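Local coordinates for protein carbonic anhydrase (Sordaria macrospora, PDB 4O1K) that catalyses the reversible hydration of carbon dioxide to bicarbonate and a proton, as a tetrameric, zinc-dependent carbonic anhydrase of the beta class, at residues A[138-143]-A[159-164]; A[171-174]-A[178-181]. All blocks are in the same frame, centred on the assembly; numbering follows the deposited sequence. Where two conformers were deposited one is given.

Contact 1 (A[138-143]-A[159-164]); sequences RDVYRL and ERLVEL
Leu161 and Val140 meet where two helices of the beta-carbonic anhydrase fold cross almost at right angles: the axes of 138-143 and 159-164 stand 99° apart and approach to 9.9 Å. Leu161 is the residue most covered here. Its CG lies anti to the backbone N (chi1 179°), which carries the two methyls across to the other helix, although CB itself does not aim straight at it. There the methyls divide the work. Leu161 CD1 rests 4.0 Å from Val140 CG1 and also lies over the backbone at Tyr141 N, while Leu161 CD2 comes to the rim of the Tyr141 ring, near its plane, 4.3 Å from Tyr141 CD1. A branched leucine suits this place because it can fill two neighbouring sites at once. Val140, compact and beta-branched, points at the partner helix and shares its CG1 between Leu161 and Leu164, one turn further on, where that methyl sits 4.2 Å from Leu164 CB. The Tyr141 side chain meets Leu161 through ring carbon; its hydroxyl goes on to a hydrogen bond with Asp149. Leu148 of helix 145-150 packs against Tyr141, Leu161 and Leu164, and Ile220 of the second subunit touches Tyr141, so this buried apolar crossing adjoins a subunit interface. Beside Leu161, the same CG1 of Val140 lies 4.0 Å from the carbonyl O of Leu164.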
ATOM      1  N   ARG A 138     -12.215  12.083   4.416  1.00 29.93           N
ATOM      2  CA  ARG A 138     -13.173  12.138   5.490  1.00 30.60           C
ATOM      3  C   ARG A 138     -12.435  12.318   6.813  1.00 29.55           C
ATOM      4  O   ARG A 138     -12.923  13.016   7.686  1.00 29.96           O
ATOM      5  CB  ARG A 138     -14.066  10.910   5.477  1.00 28.98           C
ATOM      6  CG  ARG A 138     -14.976  10.855   4.257  1.00 30.24           C
ATOM      7  CD  ARG A 138     -16.056   9.752   4.400  1.00 35.24           C
ATOM      8  NE  ARG A 138     -15.501   8.427   4.157  1.00 33.79           N
ATOM      9  CZ  ARG A 138     -15.422   7.860   2.953  1.00 37.34           C
ATOM     10  NH1 ARG A 138     -15.868   8.510   1.883  1.00 40.54           N
ATOM     11  NH2 ARG A 138     -14.910   6.646   2.806  1.00 34.94           N
ATOM     12  N   ASP A 139     -11.229  11.754   6.931  1.00 28.25           N
ATOM     13  CA  ASP A 139     -10.421  11.936   8.127  1.00 28.38           C
ATOM     14  C   ASP A 139     -10.035  13.404   8.284  1.00 29.81           C
ATOM     15  O   ASP A 139     -10.076  13.960   9.393  1.00 31.15           O
ATOM     16  CB  ASP A 139      -9.158  11.071   8.086  1.00 34.66           C
ATOM     17  CG  ASP A 139      -9.434   9.603   8.411  1.00 43.11           C
ATOM     18  OD1 ASP A 139     -10.559   9.281   8.839  1.00 42.92           O
ATOM     19  OD2 ASP A 139      -8.504   8.781   8.250  1.00 46.77           O
ATOM     20  N   VAL A 140      -9.669  14.056   7.177  1.00 29.00           N
ATOM     21  CA  VAL A 140      -9.406  15.500   7.242  1.00 30.87           C
ATOM     22  C   VAL A 140     -10.619  16.262   7.784  1.00 30.75           C
ATOM     23  O   VAL A 140     -10.491  17.094   8.713  1.00 31.01           O
ATOM     24  CB  VAL A 140      -8.979  16.067   5.879  1.00 27.19           C
ATOM     25  CG1 VAL A 140      -8.930  17.586   5.943  1.00 25.60           C
ATOM     26  CG2 VAL A 140      -7.616  15.501   5.476  1.00 27.09           C
ATOM     27  N   TYR A 141     -11.806  15.966   7.248  1.00 32.67           N
ATOM     28  CA  TYR A 141     -13.043  16.599   7.753  1.00 33.26           C
ATOM     29  C   TYR A 141     -13.164  16.455   9.263  1.00 36.86           C
ATOM     30  O   TYR A 141     -13.413  17.436   9.973  1.00 36.59           O
ATOM     31  CB  TYR A 141     -14.302  16.003   7.099  1.00 35.40           C
ATOM     32  CG  TYR A 141     -15.562  16.833   7.323  1.00 40.54           C
ATOM     33  CD1 TYR A 141     -16.099  17.614   6.300  1.00 43.62           C
ATOM     34  CD2 TYR A 141     -16.193  16.868   8.562  1.00 43.39           C
ATOM     35  CE1 TYR A 141     -17.244  18.393   6.503  1.00 44.38           C
ATOM     36  CE2 TYR A 141     -17.331  17.652   8.773  1.00 43.83           C
ATOM     37  CZ  TYR A 141     -17.851  18.407   7.736  1.00 46.00           C
ATOM     38  OH  TYR A 141     -18.988  19.181   7.952  1.00 45.34           O
ATOM     39  N   ARG A 142     -13.016  15.227   9.755  1.00 35.68           N
ATOM     40  CA  ARG A 142     -13.186  14.974  11.177  1.00 36.00           C
ATOM     41  C   ARG A 142     -12.159  15.744  12.014  1.00 37.30           C
ATOM     42  O   ARG A 142     -12.465  16.165  13.118  1.00 41.04           O
ATOM     43  CB  ARG A 142     -13.144  13.463  11.458  1.00 42.07           C
ATOM     44  CG  ARG A 142     -14.308  12.709  10.814  1.00 43.43           C
ATOM     45  CD  ARG A 142     -14.243  11.188  11.048  1.00 48.11           C
ATOM     46  NE  ARG A 142     -15.349  10.522  10.368  1.00 46.10           N
ATOM     47  CZ  ARG A 142     -15.214   9.698   9.339  1.00 47.14           C
ATOM     48  NH1 ARG A 142     -14.004   9.378   8.868  1.00 46.94           N
ATOM     49  NH2 ARG A 142     -16.298   9.164   8.787  1.00 49.52           N
ATOM     50  N   LEU A 143     -10.970  15.987  11.461  1.00 39.39           N
ATOM     51  CA  LEU A 143      -9.927  16.717  12.175  1.00 41.61           C
ATOM     52  C   LEU A 143     -10.288  18.187  12.372  1.00 45.37           C
ATOM     53  O   LEU A 143      -9.685  18.880  13.198  1.00 46.16           O
ATOM     54  CB  LEU A 143      -8.598  16.631  11.418  1.00 40.29           C
ATOM     55  CG  LEU A 143      -7.736  15.403  11.723  1.00 43.93           C
ATOM     56  CD1 LEU A 143      -6.616  15.259  10.736  1.00 43.86           C
ATOM     57  CD2 LEU A 143      -7.174  15.499  13.121  1.00 45.90           C
ATOM     58  N   GLU A 159     -15.174  24.120  -0.264  1.00 40.25           N
ATOM     59  CA  GLU A 159     -13.955  24.856  -0.620  1.00 38.94           C
ATOM     60  C   GLU A 159     -13.012  24.894   0.585  1.00 35.87           C
ATOM     61  O   GLU A 159     -11.774  24.740   0.448  1.00 38.07           O
ATOM     62  CB  GLU A 159     -14.300  26.265  -1.134  1.00 42.69           C
ATOM     63  CG  GLU A 159     -15.163  26.220  -2.396  1.00 48.66           C
ATOM     64  CD  GLU A 159     -15.390  27.583  -3.028  1.00 59.72           C
ATOM     65  OE1 GLU A 159     -15.210  28.619  -2.340  1.00 61.78           O
ATOM     66  OE2 GLU A 159     -15.750  27.609  -4.227  1.00 63.25           O
ATOM     67  N   ARG A 160     -13.603  25.062   1.769  1.00 36.34           N
ATOM     68  CA  ARG A 160     -12.801  25.090   2.976  1.00 35.17           C
ATOM     69  C   ARG A 160     -12.160  23.729   3.169  1.00 34.90           C
ATOM     70  O   ARG A 160     -11.003  23.655   3.539  1.00 32.46           O
ATOM     71  CB  ARG A 160     -13.631  25.484   4.206  1.00 38.18           C
ATOM     72  CG  ARG A 160     -12.799  25.775   5.462  1.00 38.72           C
ATOM     73  CD  ARG A 160     -11.700  26.835   5.218  1.00 39.40           C
ATOM     74  NE  ARG A 160     -10.829  26.968   6.384  1.00 41.42           N
ATOM     75  CZ  ARG A 160      -9.527  27.229   6.318  1.00 44.39           C
ATOM     76  NH1 ARG A 160      -8.944  27.393   5.142  1.00 41.80           N
ATOM     77  NH2 ARG A 160      -8.804  27.315   7.424  1.00 46.53           N
ATOM     78  N   LEU A 161     -12.914  22.654   2.927  1.00 33.98           N
ATOM     79  CA  LEU A 161     -12.366  21.292   3.008  1.00 30.97           C
ATOM     80  C   LEU A 161     -11.218  21.070   2.033  1.00 31.28           C
ATOM     81  O   LEU A 161     -10.230  20.396   2.354  1.00 26.32           O
ATOM     82  CB  LEU A 161     -13.460  20.258   2.730  1.00 34.60           C
ATOM     83  CG  LEU A 161     -13.014  18.794   2.749  1.00 33.00           C
ATOM     84  CD1 LEU A 161     -12.351  18.436   4.070  1.00 32.47           C
ATOM     85  CD2 LEU A 161     -14.191  17.870   2.471  1.00 31.02           C
ATOM     86  N   VAL A 162     -11.344  21.624   0.835  1.00 26.09           N
ATOM     87  CA  VAL A 162     -10.280  21.503  -0.163  1.00 25.90           C
ATOM     88  C   VAL A 162      -9.015  22.123   0.425  1.00 27.42           C
ATOM     89  O   VAL A 162      -7.891  21.525   0.351  1.00 27.44           O
ATOM     90  CB  VAL A 162     -10.676  22.237  -1.462  1.00 31.87           C
ATOM     91  CG1 VAL A 162      -9.461  22.562  -2.308  1.00 34.00           C
ATOM     92  CG2 VAL A 162     -11.670  21.388  -2.271  1.00 35.92           C
ATOM     93  N   GLU A 163      -9.206  23.296   1.043  1.00 29.53           N
ATOM     94  CA  GLU A 163      -8.077  24.048   1.624  1.00 29.96           C
ATOM     95  C   GLU A 163      -7.428  23.291   2.801  1.00 27.58           C
ATOM     96  O   GLU A 163      -6.193  23.140   2.889  1.00 30.26           O
ATOM     97  CB  GLU A 163      -8.555  25.441   2.083  1.00 34.02           C
ATOM     98  CG  GLU A 163      -9.018  26.316   0.909  1.00 33.12           C
ATOM     99  CD  GLU A 163      -9.706  27.609   1.342  1.00 40.06           C
ATOM    100  OE1 GLU A 163      -9.907  27.819   2.555  1.00 38.36           O
ATOM    101  OE2 GLU A 163     -10.043  28.408   0.445  1.00 42.67           O
ATOM    102  N   LEU A 164      -8.253  22.874   3.747  1.00 28.20           N
ATOM    103  CA  LEU A 164      -7.752  22.097   4.880  1.00 27.47           C
ATOM    104  C   LEU A 164      -7.078  20.805   4.460  1.00 27.43           C
ATOM    105  O   LEU A 164      -6.156  20.335   5.127  1.00 28.20           O
ATOM    106  CB  LEU A 164      -8.883  21.801   5.855  1.00 26.38           C
ATOM    107  CG  LEU A 164      -9.322  23.107   6.546  1.00 33.52           C
ATOM    108  CD1 LEU A 164     -10.634  22.890   7.253  1.00 33.73           C
ATOM    109  CD2 LEU A 164      -8.263  23.516   7.537  1.00 34.51           C
TER

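Contact 2 (A[171-174]-A[178-181]); sequences RNVV and ALQQ
Leu179 reaches back over the end of the preceding helix to touch Val173 and Val174, at a short connection between consecutive helices of the alpha/beta fold of this beta-carbonic anhydrase: helix 154-174 ends, the chain turns, and helix 177-186 sets off. The leucine extends from its backbone with CG anti to N (chi1 180°), but its second torsion, 111°, falls away from the usual staggered positions. This rotation spreads the two methyls over successive valines. Leu179 CD1 meets Val173 CG1 at 4.2 Å, the two side chains crossing at about a right angle; Leu179 CD2 settles on Val174, 3.7 Å from Val174 CA and 4.0 Å from Val174 CG1. Both valines hold CG1 anti to the backbone N, the conformation most common for valine in helices, and in each it is this methyl that faces the leucine. Val174's CB points largely away from 178-181 yet still lies against Leu179 CD2, and its side chain also touches Phe210, Leu214 and Ile217 of helix 210-218. All three apolar residues also touch Ile191 of the central sheet, a reason for aliphatic side chains at this junction. The polar backbone is provided for as well: Val173 O accepts a hydrogen bond from Thr176 OG1 in the turn, and the same carbonyl oxygen lies 3.7 Å from Leu179 CB.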
ATOM      1  N   ARG A 171       1.206  18.905   6.114  1.00 25.78           N
ATOM      2  CA  ARG A 171       1.652  18.348   7.391  1.00 27.95           C
ATOM      3  C   ARG A 171       2.209  16.940   7.183  1.00 29.63           C
ATOM      4  O   ARG A 171       3.261  16.610   7.729  1.00 30.21           O
ATOM      5  CB  ARG A 171       0.514  18.323   8.425  1.00 28.77           C
ATOM      6  CG  ARG A 171       0.083  19.709   8.931  1.00 36.17           C
ATOM      7  CD  ARG A 171      -0.871  19.568  10.135  1.00 41.14           C
ATOM      8  NE  ARG A 171      -0.229  18.891  11.265  1.00 46.12           N
ATOM      9  CZ  ARG A 171      -0.509  17.649  11.663  1.00 50.27           C
ATOM     10  NH1 ARG A 171      -1.444  16.936  11.040  1.00 53.13           N
ATOM     11  NH2 ARG A 171       0.131  17.117  12.700  1.00 49.05           N
ATOM     12  N   ASN A 172       1.509  16.093   6.420  1.00 27.12           N
ATOM     13  CA  ASN A 172       2.019  14.729   6.169  1.00 29.47           C
ATOM     14  C   ASN A 172       3.341  14.681   5.423  1.00 27.08           C
ATOM     15  O   ASN A 172       4.131  13.749   5.630  1.00 25.79           O
ATOM     16  CB  ASN A 172       0.993  13.880   5.414  1.00 28.69           C
ATOM     17  CG  ASN A 172      -0.302  13.700   6.199  1.00 30.20           C
ATOM     18  OD1 ASN A 172      -0.349  13.936   7.402  1.00 29.42           O
ATOM     19  ND2 ASN A 172      -1.358  13.304   5.504  1.00 28.82           N
ATOM     20  N   VAL A 173       3.591  15.660   4.540  1.00 24.38           N
ATOM     21  CA  VAL A 173       4.920  15.729   3.904  1.00 22.73           C
ATOM     22  C   VAL A 173       5.971  16.060   4.965  1.00 23.96           C
ATOM     23  O   VAL A 173       7.059  15.447   4.990  1.00 26.17           O
ATOM     24  CB  VAL A 173       4.995  16.800   2.790  1.00 24.70           C
ATOM     25  CG1 VAL A 173       6.439  16.927   2.287  1.00 26.04           C
ATOM     26  CG2 VAL A 173       4.116  16.414   1.634  1.00 20.74           C
ATOM     27  N   VAL A 174       5.633  16.971   5.873  1.00 24.58           N
ATOM     28  CA  VAL A 174       6.618  17.356   6.915  1.00 27.07           C
ATOM     29  C   VAL A 174       7.030  16.236   7.880  1.00 29.05           C
ATOM     30  O   VAL A 174       8.150  16.240   8.453  1.00 31.29           O
ATOM     31  CB  VAL A 174       6.143  18.596   7.678  1.00 30.03           C
ATOM     32  CG1 VAL A 174       7.107  19.001   8.798  1.00 32.48           C
ATOM     33  CG2 VAL A 174       6.016  19.735   6.729  1.00 28.51           C
ATOM     34  N   ALA A 178      12.875  12.114   5.389  1.00 39.27           N
ATOM     35  CA  ALA A 178      13.664  12.716   4.317  1.00 41.74           C
ATOM     36  C   ALA A 178      13.591  14.227   4.434  1.00 37.35           C
ATOM     37  O   ALA A 178      14.630  14.925   4.470  1.00 42.21           O
ATOM     38  CB  ALA A 178      13.126  12.266   2.963  1.00 41.69           C
ATOM     39  N   LEU A 179      12.357  14.729   4.473  1.00 31.57           N
ATOM     40  CA  LEU A 179      12.113  16.173   4.570  1.00 33.36           C
ATOM     41  C   LEU A 179      12.809  16.782   5.778  1.00 33.35           C
ATOM     42  O   LEU A 179      13.521  17.790   5.656  1.00 33.18           O
ATOM     43  CB  LEU A 179      10.615  16.493   4.661  1.00 32.73           C
ATOM     44  CG  LEU A 179      10.596  18.022   4.760  1.00 36.83           C
ATOM     45  CD1 LEU A 179      10.027  18.658   3.531  1.00 38.23           C
ATOM     46  CD2 LEU A 179      10.002  18.590   6.042  1.00 34.74           C
ATOM     47  N   GLN A 180      12.620  16.176   6.950  0.60 31.45           N
ATOM     48  CA  GLN A 180      13.190  16.749   8.171  0.60 34.32           C
ATOM     49  C   GLN A 180      14.714  16.758   8.163  0.60 38.14           C
ATOM     50  O   GLN A 180      15.339  17.763   8.521  0.60 39.52           O
ATOM     51  CB  GLN A 180      12.673  16.029   9.427  0.60 35.22           C
ATOM     52  CG  GLN A 180      13.143  16.726  10.701  0.60 36.78           C
ATOM     53  CD  GLN A 180      12.684  16.036  11.964  0.60 41.12           C
ATOM     54  OE1 GLN A 180      13.368  16.079  12.989  0.60 42.18           O
ATOM     55  NE2 GLN A 180      11.514  15.406  11.906  0.60 37.39           N
ATOM     56  N   GLN A 181      15.308  15.642   7.757  1.00 42.69           N
ATOM     57  CA  GLN A 181      16.764  15.545   7.674  1.00 47.12           C
ATOM     58  C   GLN A 181      17.325  16.595   6.719  1.00 48.23           C
ATOM     59  O   GLN A 181      18.217  17.373   7.097  1.00 51.50           O
ATOM     60  CB  GLN A 181      17.185  14.140   7.239  1.00 51.75           C
ATOM     61  CG  GLN A 181      16.971  13.064   8.317  1.00 57.35           C
ATOM     62  CD  GLN A 181      16.930  11.660   7.742  1.00 63.12           C
ATOM     63  OE1 GLN A 181      16.621  11.466   6.562  1.00 65.91           O
ATOM     64  NE2 GLN A 181      17.233  10.670   8.573  1.00 64.03           N
TER

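Overall arrangement
After helices 16-35 and 39-44 the chain builds strands 51-56, 74-79 and 106-112, with helices between them, then enters a run of helices in which both contacts lie. Contact 1 closes a loop of 15 residues, mostly helical and including helix 145-150, by returning the early part of helix 154-174 to the end of helix 130-143. Contact 2 follows in series, neither nesting nor crossing, and closes the short turn before helix 177-186, which leads to strand 190-197. Their centres are 20 Å apart. Helix 154-174 is common to both: near its start it packs on helix 130-143, and at its end it meets helix 177-186, beside strands 106-112 and 190-197. Both regions reach the second subunit.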